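Long-range contact in glucokinase (Enterococcus faecalis, PDB 2QM1), which probably phosphorylates glucose with ATP, as a zinc-containing kinase of the ROK family: residues G165-F177 with C181-A193. Sequence-based numbering, arbitrary orientation.
Sequences GEVGHVTVDPNGF and CGKRGCLETVSSA. With ZN (zinc ion), chain J.
His-169 and Cys-181 meet at a zinc ion, the imidazole giving ND1 at 2.2 Å from the metal and each of Cys-181 and Cys-186 giving SG. Cys-179, between the two segments, supplies the third thiolate and completes the site of three cysteines and one histidine characteristic of many ROK kinases. Cys-186 SG lies at the edge of the imidazole, in its plane, whereas Cys-181 comes in obliquely. A chi1 of -56° sets CG of His-169 beside the backbone N, and chi2, -73°, turns ND1 to the metal.

A second shell surrounds the histidine, whose ring is held by the zinc bond. Beside it, pointing the same way, runs the extended Glu-188, its carboxylate turned 74° from the imidazole plane; Glu-188 OE1 takes the backbone N-H of Val-146. Lys-183, bent at its last torsion, brings NZ to His-169 O (2.7 Å) and Thr-171 OG1 (2.9 Å), tying the histidine's own carbonyl to the loop between Cys-181 and Cys-186.

Backbone bonds extend the join. Glu-188 N donates to Gly-168 O at 2.8 Å, and Leu-187 N to Val-170 O. Gly-185 O receives both Val-172 N and Asp-173 N, while Gly-185 N donates to Phe-177 O at 2.8 Å. Val-172 packs on Leu-187 and Val-190, and Tyr-249 of helix 237-261 touches both valines.

Zinc here joins two parts of one long loop leading into helix 188-191, with little regular secondary structure. Four protein ligands fill a tetrahedral shell, consistent with a structural rather than a catalytic metal.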
loop_
_atom_site.group_PDB
_atom_site.type_symbol
_atom_site.label_atom_id
_atom_site.label_comp_id
_atom_site.label_asym_id
_atom_site.label_seq_id
_atom_site.Cartn_x
_atom_site.Cartn_y
_atom_site.Cartn_z
ATOM N N GLY B 165 6.433 2.665 2.256
ATOM C CA GLY B 165 6.982 1.851 3.302
ATOM C C GLY B 165 7.122 2.482 4.675
ATOM O O GLY B 165 7.499 1.801 5.641
ATOM N N GLU B 166 6.805 3.760 4.796
ATOM C CA GLU B 166 6.984 4.462 6.047
ATOM C C GLU B 166 5.877 4.177 7.078
ATOM O O GLU B 166 5.199 5.085 7.553
ATOM C CB GLU B 166 7.179 5.960 5.794
ATOM C CG GLU B 166 8.576 6.297 5.207
ATOM C CD GLU B 166 9.730 5.891 6.170
ATOM O OE1 GLU B 166 10.758 5.383 5.692
ATOM O OE2 GLU B 166 9.588 6.037 7.408
ATOM N N VAL B 167 5.667 2.928 7.415
ATOM C CA VAL B 167 4.477 2.616 8.283
ATOM C C VAL B 167 4.565 3.103 9.736
ATOM O O VAL B 167 3.593 3.036 10.487
ATOM C CB VAL B 167 4.159 1.126 8.239
ATOM C CG1 VAL B 167 3.949 0.688 6.749
ATOM C CG2 VAL B 167 5.293 0.334 8.869
ATOM N N GLY B 168 5.745 3.545 10.145
ATOM C CA GLY B 168 5.962 4.064 11.480
ATOM C C GLY B 168 5.214 5.360 11.633
ATOM O O GLY B 168 4.865 5.773 12.734
ATOM N N HIS B 169 4.928 5.984 10.504
ATOM C CA HIS B 169 4.216 7.220 10.513
ATOM C C HIS B 169 2.765 7.155 10.003
ATOM O O HIS B 169 2.178 8.157 9.721
ATOM C CB HIS B 169 5.099 8.257 9.817
ATOM C CG HIS B 169 6.430 8.360 10.463
ATOM N ND1 HIS B 169 6.605 8.965 11.692
ATOM C CD2 HIS B 169 7.627 7.818 10.132
ATOM C CE1 HIS B 169 7.872 8.849 12.056
ATOM N NE2 HIS B 169 8.510 8.161 11.130
ATOM N N VAL B 170 2.185 5.955 9.932
ATOM C CA VAL B 170 0.726 5.774 9.831
ATOM C C VAL B 170 0.079 6.295 11.131
ATOM O O VAL B 170 0.573 6.017 12.225
ATOM C CB VAL B 170 0.425 4.265 9.583
ATOM C CG1 VAL B 170 -0.970 3.885 9.964
ATOM C CG2 VAL B 170 0.699 3.932 8.126
ATOM N N THR B 171 -0.951 7.131 11.004
ATOM C CA THR B 171 -1.687 7.646 12.165
ATOM C C THR B 171 -2.584 6.525 12.703
ATOM O O THR B 171 -3.484 6.075 12.035
ATOM C CB THR B 171 -2.560 8.893 11.807
ATOM O OG1 THR B 171 -1.721 9.951 11.332
ATOM C CG2 THR B 171 -3.425 9.368 13.046
ATOM N N VAL B 172 -2.275 6.033 13.888
ATOM C CA VAL B 172 -3.140 5.073 14.543
ATOM C C VAL B 172 -4.081 5.765 15.538
ATOM O O VAL B 172 -5.027 5.173 16.019
ATOM C CB VAL B 172 -2.294 3.955 15.244
ATOM C CG1 VAL B 172 -1.568 3.089 14.223
ATOM C CG2 VAL B 172 -1.299 4.546 16.227
ATOM N N ASP B 173 -3.774 7.002 15.923
ATOM C CA ASP B 173 -4.625 7.697 16.875
ATOM C C ASP B 173 -4.536 9.134 16.526
ATOM O O ASP B 173 -3.548 9.761 16.850
ATOM C CB ASP B 173 -4.160 7.485 18.319
ATOM C CG ASP B 173 -5.027 8.209 19.369
ATOM O OD1 ASP B 173 -5.948 9.040 19.046
ATOM O OD2 ASP B 173 -4.748 7.937 20.571
ATOM N N PRO B 174 -5.585 9.665 15.876
ATOM C CA PRO B 174 -5.634 11.056 15.478
ATOM C C PRO B 174 -5.451 12.010 16.647
ATOM O O PRO B 174 -5.118 13.175 16.424
ATOM C CB PRO B 174 -7.062 11.207 14.915
ATOM C CG PRO B 174 -7.412 9.869 14.435
ATOM C CD PRO B 174 -6.811 8.944 15.474
ATOM N N ASN B 175 -5.680 11.543 17.881
ATOM C CA ASN B 175 -5.468 12.427 19.047
ATOM C C ASN B 175 -4.262 12.068 19.903
ATOM O O ASN B 175 -4.213 12.433 21.054
ATOM C CB ASN B 175 -6.718 12.451 19.937
ATOM C CG ASN B 175 -7.992 12.723 19.155
ATOM O OD1 ASN B 175 -8.117 13.739 18.461
ATOM N ND2 ASN B 175 -8.955 11.817 19.278
ATOM N N GLY B 176 -3.304 11.320 19.351
ATOM C CA GLY B 176 -2.252 10.691 20.171
ATOM C C GLY B 176 -1.072 11.547 20.545
ATOM O O GLY B 176 -1.150 12.769 20.529
ATOM N N PHE B 177 0.034 10.897 20.889
ATOM C CA PHE B 177 1.282 11.606 21.227
ATOM C C PHE B 177 1.891 12.320 20.013
ATOM O O PHE B 177 1.761 11.830 18.894
ATOM C CB PHE B 177 2.307 10.596 21.730
ATOM C CG PHE B 177 1.861 9.821 22.956
ATOM C CD1 PHE B 177 1.774 8.440 22.916
ATOM C CD2 PHE B 177 1.539 10.471 24.132
ATOM C CE1 PHE B 177 1.379 7.701 24.044
ATOM C CE2 PHE B 177 1.133 9.758 25.267
ATOM C CZ PHE B 177 1.062 8.370 25.227
ATOM N N CYS B 181 7.965 13.446 13.446
ATOM C CA CYS B 181 7.711 13.751 12.041
ATOM C C CYS B 181 6.899 15.045 11.973
ATOM O O CYS B 181 6.929 15.736 10.979
ATOM C CB CYS B 181 7.048 12.571 11.293
ATOM S SG CYS B 181 5.292 12.405 11.723
ATOM N N GLY B 182 6.217 15.408 13.054
ATOM C CA GLY B 182 5.466 16.646 13.065
ATOM C C GLY B 182 3.964 16.533 12.985
ATOM O O GLY B 182 3.289 17.521 12.729
ATOM N N LYS B 183 3.426 15.338 13.191
ATOM C CA LYS B 183 2.010 15.218 13.467
ATOM C C LYS B 183 1.841 14.414 14.743
ATOM O O LYS B 183 2.810 14.113 15.402
ATOM C CB LYS B 183 1.274 14.562 12.289
ATOM C CG LYS B 183 1.714 13.155 11.882
ATOM C CD LYS B 183 1.290 12.868 10.417
ATOM C CE LYS B 183 1.703 11.462 9.962
ATOM N NZ LYS B 183 1.066 10.355 10.720
ATOM N N ARG B 184 0.632 13.989 15.047
ATOM C CA ARG B 184 0.437 13.164 16.225
ATOM C C ARG B 184 -0.099 11.769 15.933
ATOM O O ARG B 184 -0.700 11.511 14.865
ATOM C CB ARG B 184 -0.405 13.902 17.269
ATOM C CG ARG B 184 -1.895 13.668 17.250
ATOM C CD ARG B 184 -2.587 14.657 18.233
ATOM N NE ARG B 184 -2.448 16.061 17.841
ATOM C CZ ARG B 184 -2.348 17.092 18.678
ATOM N NH1 ARG B 184 -2.241 18.329 18.187
ATOM N NH2 ARG B 184 -2.329 16.896 19.995
ATOM N N GLY B 185 0.174 10.849 16.852
ATOM C CA GLY B 185 -0.496 9.528 16.841
ATOM C C GLY B 185 0.034 8.525 15.833
ATOM O O GLY B 185 -0.651 7.550 15.490
ATOM N N CYS B 186 1.252 8.778 15.352
ATOM C CA CYS B 186 1.986 7.840 14.578
ATOM C C CYS B 186 2.168 6.507 15.302
ATOM O O CYS B 186 2.342 6.473 16.520
ATOM C CB CYS B 186 3.361 8.416 14.203
ATOM S SG CYS B 186 3.199 9.910 13.184
ATOM N N LEU B 187 2.152 5.415 14.537
ATOM C CA LEU B 187 2.532 4.097 15.065
ATOM C C LEU B 187 3.854 4.107 15.849
ATOM O O LEU B 187 4.007 3.447 16.890
ATOM C CB LEU B 187 2.539 3.038 13.941
ATOM C CG LEU B 187 2.824 1.582 14.269
ATOM C CD1 LEU B 187 1.817 1.007 15.302
ATOM C CD2 LEU B 187 2.866 0.758 12.961
ATOM N N GLU B 188 4.814 4.850 15.347
ATOM C CA GLU B 188 6.104 4.948 16.016
ATOM C C GLU B 188 6.084 5.475 17.451
ATOM O O GLU B 188 6.933 5.056 18.276
ATOM C CB GLU B 188 7.047 5.825 15.206
ATOM C CG GLU B 188 8.449 5.774 15.686
ATOM C CD GLU B 188 9.334 6.650 14.865
ATOM O OE1 GLU B 188 9.953 6.137 13.905
ATOM O OE2 GLU B 188 9.362 7.862 15.155
ATOM N N THR B 189 5.159 6.395 17.751
ATOM C CA THR B 189 4.991 6.928 19.127
ATOM C C THR B 189 4.530 5.859 20.140
ATOM O O THR B 189 4.602 6.020 21.359
ATOM C CB THR B 189 3.962 8.173 19.190
ATOM O OG1 THR B 189 2.642 7.721 18.902
ATOM C CG2 THR B 189 4.309 9.270 18.193
ATOM N N VAL B 190 4.009 4.752 19.650
ATOM C CA VAL B 190 3.425 3.789 20.596
ATOM C C VAL B 190 4.113 2.410 20.537
ATOM O O VAL B 190 3.825 1.510 21.355
ATOM C CB VAL B 190 1.834 3.740 20.464
ATOM C CG1 VAL B 190 1.200 5.117 20.827
ATOM C CG2 VAL B 190 1.436 3.442 19.088
ATOM N N SER B 191 5.023 2.245 19.581
ATOM C CA SER B 191 5.603 0.920 19.267
ATOM C C SER B 191 7.142 0.885 19.087
ATOM O O SER B 191 7.728 -0.185 18.925
ATOM C CB SER B 191 4.878 0.263 18.060
ATOM O OG SER B 191 5.195 0.899 16.806
ATOM N N SER B 192 7.820 2.025 19.123
ATOM C CA SER B 192 9.291 1.947 19.103
ATOM C C SER B 192 9.700 1.561 20.539
ATOM O O SER B 192 8.852 1.568 21.432
ATOM C CB SER B 192 9.906 3.279 18.781
ATOM O OG SER B 192 9.514 4.232 19.756
ATOM N N ALA B 193 10.982 1.291 20.760
ATOM C CA ALA B 193 11.524 1.007 22.120
ATOM C C ALA B 193 11.050 2.020 23.148
ATOM O O ALA B 193 10.592 1.676 24.237
ATOM C CB ALA B 193 13.036 0.996 22.089
HETATM ZN ZN ZN J . 5.297 10.452 12.679
HETATM O O HOH W 1 10.937 6.864 11.821
HETATM O O HOH W 2 -1.864 12.349 12.775
HETATM O O HOH W 3 -0.011 8.045 20.034
#